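Local coordinates for scarecrow-like protein 3 (Arabidopsis thaliana, PDB 6KPB) that is probably a transcription factor of plant development that binds zinc finger proteins such as JACKDAW/IDD10, at residues R52-L60 with D91-T101; K147-R155 with L436-L447. All coordinates share one frame; numbering follows the deposited sequence.

Overall arrangement
The two contacts are helix pairs in different parts of the GRAS domain, in series along the chain, with centres 36 Å apart and nearest atoms about 21 Å apart. Interaction 1 joins helices 49-69 and 92-109 in the helical cap, and interaction 2 joins helices 145-160 and 438-448 against the C-terminal antiparallel strands of the mixed sheet of the Rossmann-like core. The two also differ in surroundings. At interaction 1, L54, I57, T92 and M93 pack on apolar side chains of the bound peptide, while A98, Y99 and T101 touch the second subunit. Neither peptide nor partner subunit reaches the segments of interaction 2, which brings together the predicted VHIID and SAW regions within one chain.

Interaction 1 of 2, residues R52-L60 with D91-T101; sequences RGLYLIHLL and DTMQRIAAYFT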
loop_
_atom_site.group_PDB
_atom_site.type_symbol
_atom_site.label_atom_id
_atom_site.label_comp_id
_atom_site.label_asym_id
_atom_site.label_seq_id
_atom_site.Cartn_x
_atom_site.Cartn_y
_atom_site.Cartn_z
ATOM N N ARG A 52 -11.852 5.189 -29.036
ATOM C CA ARG A 52 -11.671 5.182 -27.589
ATOM C C ARG A 52 -10.504 6.070 -27.174
ATOM O O ARG A 52 -10.597 6.802 -26.182
ATOM C CB ARG A 52 -11.456 3.750 -27.099
ATOM C CG ARG A 52 -10.970 3.643 -25.666
ATOM C CD ARG A 52 -9.858 2.617 -25.557
ATOM N NE ARG A 52 -10.325 1.258 -25.814
ATOM C CZ ARG A 52 -9.548 0.281 -26.269
ATOM N NH1 ARG A 52 -8.270 0.517 -26.533
ATOM N NH2 ARG A 52 -10.050 -0.930 -26.473
ATOM N N GLY A 53 -9.404 6.028 -27.929
ATOM C CA GLY A 53 -8.228 6.795 -27.547
ATOM C C GLY A 53 -8.451 8.294 -27.629
ATOM O O GLY A 53 -8.144 9.031 -26.689
ATOM N N LEU A 54 -8.991 8.764 -28.757
ATOM C CA LEU A 54 -9.199 10.198 -28.934
ATOM C C LEU A 54 -10.249 10.731 -27.968
ATOM O O LEU A 54 -10.131 11.860 -27.475
ATOM C CB LEU A 54 -9.596 10.496 -30.378
ATOM C CG LEU A 54 -8.758 11.586 -31.044
ATOM C CD1 LEU A 54 -7.301 11.213 -30.938
ATOM C CD2 LEU A 54 -9.154 11.777 -32.496
ATOM N N TYR A 55 -11.284 9.937 -27.689
ATOM C CA TYR A 55 -12.283 10.340 -26.705
ATOM C C TYR A 55 -11.673 10.467 -25.316
ATOM O O TYR A 55 -12.089 11.325 -24.530
ATOM C CB TYR A 55 -13.438 9.340 -26.700
ATOM C CG TYR A 55 -14.637 9.768 -25.885
ATOM C CD1 TYR A 55 -15.114 11.072 -25.947
ATOM C CD2 TYR A 55 -15.291 8.871 -25.052
ATOM C CE1 TYR A 55 -16.211 11.468 -25.204
ATOM C CE2 TYR A 55 -16.388 9.257 -24.305
ATOM C CZ TYR A 55 -16.843 10.556 -24.384
ATOM O OH TYR A 55 -17.935 10.941 -23.640
ATOM N N LEU A 56 -10.681 9.629 -25.000
ATOM C CA LEU A 56 -9.991 9.742 -23.719
ATOM C C LEU A 56 -9.266 11.076 -23.600
ATOM O O LEU A 56 -9.232 11.678 -22.521
ATOM C CB LEU A 56 -9.009 8.582 -23.548
ATOM C CG LEU A 56 -9.601 7.222 -23.181
ATOM C CD1 LEU A 56 -8.579 6.111 -23.377
ATOM C CD2 LEU A 56 -10.102 7.241 -21.749
ATOM N N ILE A 57 -8.672 11.550 -24.700
ATOM C CA ILE A 57 -7.970 12.831 -24.681
ATOM C C ILE A 57 -8.946 13.964 -24.398
ATOM O O ILE A 57 -8.702 14.822 -23.540
ATOM C CB ILE A 57 -7.228 13.058 -26.010
ATOM C CG1 ILE A 57 -6.513 11.784 -26.453
ATOM C CG2 ILE A 57 -6.242 14.210 -25.881
ATOM C CD1 ILE A 57 -5.787 11.930 -27.766
ATOM N N HIS A 58 -10.065 13.985 -25.126
ATOM C CA HIS A 58 -11.094 14.995 -24.900
ATOM C C HIS A 58 -11.554 14.999 -23.445
ATOM O O HIS A 58 -11.673 16.064 -22.828
ATOM C CB HIS A 58 -12.271 14.756 -25.846
ATOM C CG HIS A 58 -13.362 15.775 -25.731
ATOM N ND1 HIS A 58 -13.207 17.082 -26.139
ATOM C CD2 HIS A 58 -14.627 15.676 -25.258
ATOM C CE1 HIS A 58 -14.328 17.746 -25.918
ATOM N NE2 HIS A 58 -15.205 16.916 -25.383
ATOM N N LEU A 59 -11.800 13.817 -22.873
ATOM C CA LEU A 59 -12.200 13.741 -21.470
ATOM C C LEU A 59 -11.153 14.368 -20.557
ATOM O O LEU A 59 -11.495 15.085 -19.610
ATOM C CB LEU A 59 -12.447 12.285 -21.073
ATOM C CG LEU A 59 -13.859 11.701 -21.146
ATOM C CD1 LEU A 59 -13.826 10.267 -21.634
ATOM C CD2 LEU A 59 -14.537 11.782 -19.785
ATOM N N LEU A 60 -9.870 14.115 -20.830
ATOM C CA LEU A 60 -8.818 14.650 -19.971
ATOM C C LEU A 60 -8.814 16.173 -19.994
ATOM O O LEU A 60 -8.797 16.821 -18.941
ATOM C CB LEU A 60 -7.456 14.099 -20.397
ATOM C CG LEU A 60 -7.217 12.613 -20.120
ATOM C CD1 LEU A 60 -5.894 12.144 -20.709
ATOM C CD2 LEU A 60 -7.269 12.330 -18.624
ATOM N N ASP A 91 -4.407 -0.517 -23.877
ATOM C CA ASP A 91 -3.417 -0.034 -24.827
ATOM C C ASP A 91 -2.747 1.217 -24.260
ATOM O O ASP A 91 -2.990 1.620 -23.120
ATOM C CB ASP A 91 -4.062 0.205 -26.192
ATOM C CG ASP A 91 -4.887 1.478 -26.242
ATOM O OD1 ASP A 91 -4.306 2.550 -26.513
ATOM O OD2 ASP A 91 -6.112 1.411 -26.015
ATOM N N THR A 92 -1.888 1.847 -25.065
ATOM C CA THR A 92 -1.094 2.975 -24.582
ATOM C C THR A 92 -1.982 4.102 -24.069
ATOM O O THR A 92 -1.742 4.654 -22.988
ATOM C CB THR A 92 -0.177 3.481 -25.694
ATOM O OG1 THR A 92 0.561 2.382 -26.238
ATOM C CG2 THR A 92 0.799 4.526 -25.161
ATOM N N MET A 93 -3.016 4.460 -24.833
ATOM C CA MET A 93 -3.874 5.569 -24.430
ATOM C C MET A 93 -4.702 5.224 -23.199
ATOM O O MET A 93 -4.967 6.100 -22.369
ATOM C CB MET A 93 -4.783 5.982 -25.585
ATOM C CG MET A 93 -5.245 7.419 -25.485
ATOM S SD MET A 93 -3.839 8.547 -25.462
ATOM C CE MET A 93 -4.437 9.823 -24.358
ATOM N N GLN A 94 -5.113 3.961 -23.059
ATOM C CA GLN A 94 -5.834 3.555 -21.858
ATOM C C GLN A 94 -4.946 3.659 -20.627
ATOM O O GLN A 94 -5.402 4.073 -19.555
ATOM C CB GLN A 94 -6.362 2.130 -22.010
ATOM C CG GLN A 94 -7.297 1.937 -23.185
ATOM C CD GLN A 94 -7.924 0.558 -23.211
ATOM O OE1 GLN A 94 -7.431 -0.351 -23.880
ATOM N NE2 GLN A 94 -9.026 0.396 -22.486
ATOM N N ARG A 95 -3.675 3.278 -20.761
ATOM C CA ARG A 95 -2.754 3.368 -19.635
ATOM C C ARG A 95 -2.436 4.824 -19.310
ATOM O O ARG A 95 -2.456 5.226 -18.141
ATOM C CB ARG A 95 -1.483 2.574 -19.942
ATOM C CG ARG A 95 -1.747 1.089 -20.200
ATOM C CD ARG A 95 -0.625 0.440 -21.000
ATOM N NE ARG A 95 0.271 -0.361 -20.170
ATOM C CZ ARG A 95 0.143 -1.671 -19.984
ATOM N NH1 ARG A 95 -0.847 -2.331 -20.566
ATOM N NH2 ARG A 95 1.006 -2.322 -19.213
ATOM N N ILE A 96 -2.159 5.632 -20.337
ATOM C CA ILE A 96 -1.921 7.061 -20.131
ATOM C C ILE A 96 -3.109 7.701 -19.426
ATOM O O ILE A 96 -2.953 8.415 -18.427
ATOM C CB ILE A 96 -1.628 7.756 -21.473
ATOM C CG1 ILE A 96 -0.211 7.437 -21.953
ATOM C CG2 ILE A 96 -1.825 9.262 -21.349
ATOM C CD1 ILE A 96 0.860 8.248 -21.261
ATOM N N ALA A 97 -4.317 7.448 -19.934
ATOM C CA ALA A 97 -5.510 8.031 -19.334
ATOM C C ALA A 97 -5.677 7.610 -17.881
ATOM O O ALA A 97 -6.154 8.400 -17.061
ATOM C CB ALA A 97 -6.747 7.644 -20.143
ATOM N N ALA A 98 -5.275 6.384 -17.536
ATOM C CA ALA A 98 -5.463 5.901 -16.170
ATOM C C ALA A 98 -4.662 6.727 -15.170
ATOM O O ALA A 98 -5.168 7.078 -14.098
ATOM C CB ALA A 98 -5.077 4.426 -16.075
ATOM N N TYR A 99 -3.412 7.052 -15.503
ATOM C CA TYR A 99 -2.570 7.779 -14.560
ATOM C C TYR A 99 -2.887 9.269 -14.534
ATOM O O TYR A 99 -2.784 9.901 -13.477
ATOM C CB TYR A 99 -1.095 7.539 -14.888
ATOM C CG TYR A 99 -0.714 6.087 -14.748
ATOM C CD1 TYR A 99 -0.521 5.521 -13.496
ATOM C CD2 TYR A 99 -0.567 5.276 -15.862
ATOM C CE1 TYR A 99 -0.190 4.187 -13.359
ATOM C CE2 TYR A 99 -0.236 3.943 -15.737
ATOM C CZ TYR A 99 -0.047 3.404 -14.483
ATOM O OH TYR A 99 0.288 2.075 -14.353
ATOM N N PHE A 100 -3.288 9.845 -15.670
ATOM C CA PHE A 100 -3.743 11.231 -15.654
ATOM C C PHE A 100 -5.111 11.363 -14.999
ATOM O O PHE A 100 -5.395 12.386 -14.367
ATOM C CB PHE A 100 -3.773 11.799 -17.073
ATOM C CG PHE A 100 -2.416 12.159 -17.610
ATOM C CD1 PHE A 100 -1.648 11.217 -18.272
ATOM C CD2 PHE A 100 -1.910 13.438 -17.452
ATOM C CE1 PHE A 100 -0.399 11.544 -18.765
ATOM C CE2 PHE A 100 -0.661 13.772 -17.942
ATOM C CZ PHE A 100 0.095 12.822 -18.600
ATOM N N THR A 101 -5.971 10.352 -15.139
ATOM C CA THR A 101 -7.267 10.387 -14.468
ATOM C C THR A 101 -7.096 10.352 -12.956
ATOM O O THR A 101 -7.689 11.160 -12.232
ATOM C CB THR A 101 -8.146 9.225 -14.935
ATOM O OG1 THR A 101 -8.419 9.362 -16.336
ATOM C CG2 THR A 101 -9.457 9.201 -14.173
#
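R52 and Q94 lie across one another at about a right angle, the Q94 amide stacked against the R52 guanidinium with their planes 21° apart. Q94 OE1 sits over one face of the guanidinium, 3.3 Å from R52 CZ, and nearer the backbone R52 CD lies 3.6 Å from Q94 CG. That oxygen, OE1, accepts from D91 N at 3.0 Å, and D91 OD1 in turn takes M93 N at 2.9 Å, a capping box that starts helix 92-109. A salt bridge from D91 OD2 at the guanidinium edge is indicated but doubtful, those atoms being modelled too close. With Q94 NE2 bonded to L85 O, an alanine here would probably leave D91 N and L85 O without their mates and one face of R52 less supported. Deeper in, M93 has CG anti to its backbone nitrogen (chi1 -155°) and then bends, bringing CG 3.5 Å from G53 O and CE 3.5 Å from I57 CG1. L56 CD2 meets A97 CB at 3.7 Å, and the L60 side chain crosses that of F100, CD2 to CB 3.9 Å. G53, without a side chain, and small A97 probably allow the close approach of these nearly parallel helices, 19° apart. A capping box and stacked guanidinium thus give way to a largely apolar, buried seam.

Interaction 2 of 2, residues K147-R155 with L436-L447; sequences KVSYLLTNR and LSYYAMLQARRL
A440 O accepts A444 N at 3.0 Å within helix 438-448, and two leucine methyls of helix 145-160 lie against it in van der Waals contact, L152 CD2 at 3.5 Å and L151 CD2 at 3.9 Å. The same L152 methyl lies against A440 CB and the sulfur of M441, and the L152 side chain crosses that of L436, CD1 to CD1 4.0 Å, just ahead of the helix. L151, with CG anti to the backbone nitrogen (chi1 -165°), acts as a knob in the hole formed by A440, Q443, A444 and L447, and its CD1 reaches L447 CD2 tip to tip. The same L447 methyl also lies 3.6 Å from K147 CB, while V148 CG1 touches A444 CB at 3.9 Å. At the far end the R155 aliphatic chain lies on A440 CB, and its guanidinium meets Q443 OE1 edge-on, the guanidinium and amide planes being 65° apart. The helices run antiparallel at 160°, and small A440 and A444 probably allow their axes to approach to 9.4 Å. V148, L152, M441 and A444 also touch strands 456-461, 464-469 or 472-482, antiparallel C-terminal strands extending the parallel sheet, a layering consistent with the Rossmann-like α/β core of GRAS proteins.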
loop_
_atom_site.group_PDB
_atom_site.type_symbol
_atom_site.label_atom_id
_atom_site.label_comp_id
_atom_site.label_asym_id
_atom_site.label_seq_id
_atom_site.Cartn_x
_atom_site.Cartn_y
_atom_site.Cartn_z
ATOM N N LYS A 147 22.121 4.628 -19.116
ATOM C CA LYS A 147 23.359 4.131 -19.709
ATOM C C LYS A 147 24.034 5.204 -20.555
ATOM O O LYS A 147 25.260 5.363 -20.506
ATOM C CB LYS A 147 23.079 2.887 -20.552
ATOM C CG LYS A 147 22.657 1.658 -19.759
ATOM C CD LYS A 147 22.129 0.578 -20.695
ATOM C CE LYS A 147 21.577 -0.624 -19.937
ATOM N NZ LYS A 147 22.625 -1.643 -19.658
ATOM N N VAL A 148 23.252 5.950 -21.338
ATOM C CA VAL A 148 23.812 7.040 -22.131
ATOM C C VAL A 148 24.331 8.145 -21.220
ATOM O O VAL A 148 25.444 8.654 -21.404
ATOM C CB VAL A 148 22.765 7.574 -23.126
ATOM C CG1 VAL A 148 23.254 8.867 -23.767
ATOM C CG2 VAL A 148 22.463 6.532 -24.192
ATOM N N SER A 149 23.530 8.529 -20.222
ATOM C CA SER A 149 23.954 9.543 -19.263
ATOM C C SER A 149 25.245 9.131 -18.565
ATOM O O SER A 149 26.210 9.901 -18.515
ATOM C CB SER A 149 22.841 9.794 -18.244
ATOM O OG SER A 149 23.251 10.719 -17.251
ATOM N N TYR A 150 25.285 7.906 -18.034
ATOM C CA TYR A 150 26.478 7.435 -17.335
ATOM C C TYR A 150 27.698 7.445 -18.247
ATOM O O TYR A 150 28.782 7.880 -17.841
ATOM C CB TYR A 150 26.242 6.033 -16.777
ATOM C CG TYR A 150 25.200 5.969 -15.682
ATOM C CD1 TYR A 150 24.817 7.111 -14.988
ATOM C CD2 TYR A 150 24.600 4.764 -15.342
ATOM C CE1 TYR A 150 23.868 7.052 -13.985
ATOM C CE2 TYR A 150 23.649 4.695 -14.343
ATOM C CZ TYR A 150 23.286 5.841 -13.670
ATOM O OH TYR A 150 22.339 5.770 -12.675
ATOM N N LEU A 151 27.539 6.973 -19.486
ATOM C CA LEU A 151 28.660 6.948 -20.421
ATOM C C LEU A 151 29.180 8.356 -20.690
ATOM O O LEU A 151 30.390 8.604 -20.643
ATOM C CB LEU A 151 28.235 6.266 -21.724
ATOM C CG LEU A 151 29.289 5.807 -22.738
ATOM C CD1 LEU A 151 28.678 4.765 -23.666
ATOM C CD2 LEU A 151 29.856 6.964 -23.556
ATOM N N LEU A 152 28.273 9.292 -20.978
ATOM C CA LEU A 152 28.691 10.648 -21.323
ATOM C C LEU A 152 29.322 11.361 -20.134
ATOM O O LEU A 152 30.338 12.049 -20.284
ATOM C CB LEU A 152 27.500 11.443 -21.856
ATOM C CG LEU A 152 26.993 11.044 -23.246
ATOM C CD1 LEU A 152 25.689 11.761 -23.584
ATOM C CD2 LEU A 152 28.060 11.331 -24.293
ATOM N N THR A 153 28.739 11.206 -18.942
ATOM C CA THR A 153 29.260 11.912 -17.775
ATOM C C THR A 153 30.584 11.319 -17.308
ATOM O O THR A 153 31.471 12.052 -16.857
ATOM C CB THR A 153 28.235 11.892 -16.641
ATOM O OG1 THR A 153 27.965 10.538 -16.263
ATOM C CG2 THR A 153 26.941 12.560 -17.080
ATOM N N ASN A 154 30.739 9.994 -17.404
ATOM C CA ASN A 154 32.011 9.379 -17.032
ATOM C C ASN A 154 33.136 9.830 -17.958
ATOM O O ASN A 154 34.261 10.065 -17.503
ATOM C CB ASN A 154 31.888 7.856 -17.038
ATOM C CG ASN A 154 31.085 7.329 -15.862
ATOM O OD1 ASN A 154 30.777 8.065 -14.925
ATOM N ND2 ASN A 154 30.750 6.044 -15.904
ATOM N N ARG A 155 32.851 9.957 -19.256
ATOM C CA ARG A 155 33.853 10.471 -20.186
ATOM C C ARG A 155 34.233 11.906 -19.845
ATOM O O ARG A 155 35.417 12.267 -19.866
ATOM C CB ARG A 155 33.335 10.381 -21.620
ATOM C CG ARG A 155 33.446 9.001 -22.244
ATOM C CD ARG A 155 34.861 8.731 -22.734
ATOM N NE ARG A 155 35.461 7.577 -22.072
ATOM C CZ ARG A 155 35.219 6.315 -22.410
ATOM N NH1 ARG A 155 34.381 6.041 -23.402
ATOM N NH2 ARG A 155 35.810 5.326 -21.755
ATOM N N LEU A 436 30.423 18.189 -24.808
ATOM C CA LEU A 436 30.677 16.762 -24.721
ATOM C C LEU A 436 31.555 16.311 -25.882
ATOM O O LEU A 436 31.512 16.874 -26.979
ATOM C CB LEU A 436 29.361 15.988 -24.717
ATOM C CG LEU A 436 28.430 16.292 -23.540
ATOM C CD1 LEU A 436 27.114 15.540 -23.669
ATOM C CD2 LEU A 436 29.115 15.956 -22.225
ATOM N N SER A 437 32.366 15.288 -25.624
ATOM C CA SER A 437 33.301 14.801 -26.628
ATOM C C SER A 437 32.554 14.232 -27.828
ATOM O O SER A 437 31.562 13.513 -27.677
ATOM C CB SER A 437 34.215 13.734 -26.025
ATOM O OG SER A 437 34.914 13.030 -27.036
ATOM N N TYR A 438 33.040 14.568 -29.027
ATOM C CA TYR A 438 32.454 14.034 -30.253
ATOM C C TYR A 438 32.411 12.513 -30.228
ATOM O O TYR A 438 31.412 11.902 -30.629
ATOM C CB TYR A 438 33.249 14.526 -31.467
ATOM C CG TYR A 438 32.705 14.061 -32.801
ATOM C CD1 TYR A 438 33.073 12.831 -33.338
ATOM C CD2 TYR A 438 31.831 14.855 -33.529
ATOM C CE1 TYR A 438 32.579 12.404 -34.554
ATOM C CE2 TYR A 438 31.330 14.436 -34.749
ATOM C CZ TYR A 438 31.707 13.209 -35.256
ATOM O OH TYR A 438 31.210 12.788 -36.470
ATOM N N TYR A 439 33.485 11.882 -29.753
ATOM C CA TYR A 439 33.545 10.425 -29.766
ATOM C C TYR A 439 32.805 9.808 -28.588
ATOM O O TYR A 439 32.358 8.659 -28.683
ATOM C CB TYR A 439 35.004 9.972 -29.808
ATOM C CG TYR A 439 35.645 10.315 -31.132
ATOM C CD1 TYR A 439 35.450 9.508 -32.244
ATOM C CD2 TYR A 439 36.402 11.468 -31.284
ATOM C CE1 TYR A 439 36.013 9.822 -33.463
ATOM C CE2 TYR A 439 36.970 11.792 -32.501
ATOM C CZ TYR A 439 36.772 10.965 -33.587
ATOM O OH TYR A 439 37.334 11.281 -34.804
ATOM N N ALA A 440 32.653 10.542 -27.486
ATOM C CA ALA A 440 31.725 10.107 -26.449
ATOM C C ALA A 440 30.297 10.108 -26.978
ATOM O O ALA A 440 29.513 9.199 -26.678
ATOM C CB ALA A 440 31.846 11.002 -25.217
ATOM N N MET A 441 29.946 11.120 -27.775
ATOM C CA MET A 441 28.645 11.135 -28.435
ATOM C C MET A 441 28.509 9.966 -29.403
ATOM O O MET A 441 27.436 9.361 -29.512
ATOM C CB MET A 441 28.449 12.461 -29.169
ATOM C CG MET A 441 28.402 13.671 -28.257
ATOM S SD MET A 441 26.817 13.835 -27.421
ATOM C CE MET A 441 25.779 14.344 -28.789
ATOM N N LEU A 442 29.588 9.636 -30.116
ATOM C CA LEU A 442 29.549 8.507 -31.038
ATOM C C LEU A 442 29.359 7.193 -30.292
ATOM O O LEU A 442 28.607 6.319 -30.741
ATOM C CB LEU A 442 30.828 8.471 -31.874
ATOM C CG LEU A 442 30.877 7.425 -32.988
ATOM C CD1 LEU A 442 29.830 7.728 -34.051
ATOM C CD2 LEU A 442 32.267 7.356 -33.600
ATOM N N GLN A 443 30.030 7.036 -29.147
ATOM C CA GLN A 443 29.852 5.827 -28.348
ATOM C C GLN A 443 28.429 5.720 -27.818
ATOM O O GLN A 443 27.864 4.623 -27.748
ATOM C CB GLN A 443 30.857 5.802 -27.196
ATOM C CG GLN A 443 32.197 5.192 -27.562
ATOM C CD GLN A 443 33.261 5.434 -26.510
ATOM O OE1 GLN A 443 32.981 5.971 -25.437
ATOM N NE2 GLN A 443 34.493 5.045 -26.817
ATOM N N ALA A 444 27.832 6.852 -27.442
ATOM C CA ALA A 444 26.460 6.835 -26.953
ATOM C C ALA A 444 25.483 6.452 -28.059
ATOM O O ALA A 444 24.504 5.740 -27.809
ATOM C CB ALA A 444 26.102 8.193 -26.355
ATOM N N ARG A 445 25.736 6.908 -29.289
ATOM C CA ARG A 445 24.885 6.511 -30.408
ATOM C C ARG A 445 25.009 5.020 -30.695
ATOM O O ARG A 445 24.007 4.349 -30.966
ATOM C CB ARG A 445 25.231 7.323 -31.657
ATOM C CG ARG A 445 24.935 8.811 -31.563
ATOM C CD ARG A 445 25.011 9.449 -32.942
ATOM N NE ARG A 445 25.649 10.761 -32.913
ATOM C CZ ARG A 445 24.990 11.914 -32.906
ATOM N NH1 ARG A 445 23.666 11.922 -32.928
ATOM N NH2 ARG A 445 25.657 13.059 -32.881
ATOM N N ARG A 446 26.234 4.486 -30.649
ATOM C CA ARG A 446 26.430 3.049 -30.827
ATOM C C ARG A 446 25.718 2.253 -29.744
ATOM O O ARG A 446 25.214 1.155 -30.010
ATOM C CB ARG A 446 27.921 2.718 -30.828
ATOM C CG ARG A 446 28.634 3.058 -32.124
ATOM C CD ARG A 446 30.141 3.077 -31.936
ATOM N NE ARG A 446 30.845 3.207 -33.209
ATOM C CZ ARG A 446 32.112 3.588 -33.326
ATOM N NH1 ARG A 446 32.819 3.892 -32.245
ATOM N NH2 ARG A 446 32.673 3.676 -34.526
ATOM N N LEU A 447 25.673 2.783 -28.521
ATOM C CA LEU A 447 24.894 2.149 -27.465
ATOM C C LEU A 447 23.430 2.022 -27.868
ATOM O O LEU A 447 22.784 1.009 -27.577
ATOM C CB LEU A 447 25.024 2.952 -26.172
ATOM C CG LEU A 447 24.949 2.219 -24.833
ATOM C CD1 LEU A 447 26.197 1.379 -24.628
ATOM C CD2 LEU A 447 24.789 3.220 -23.705
#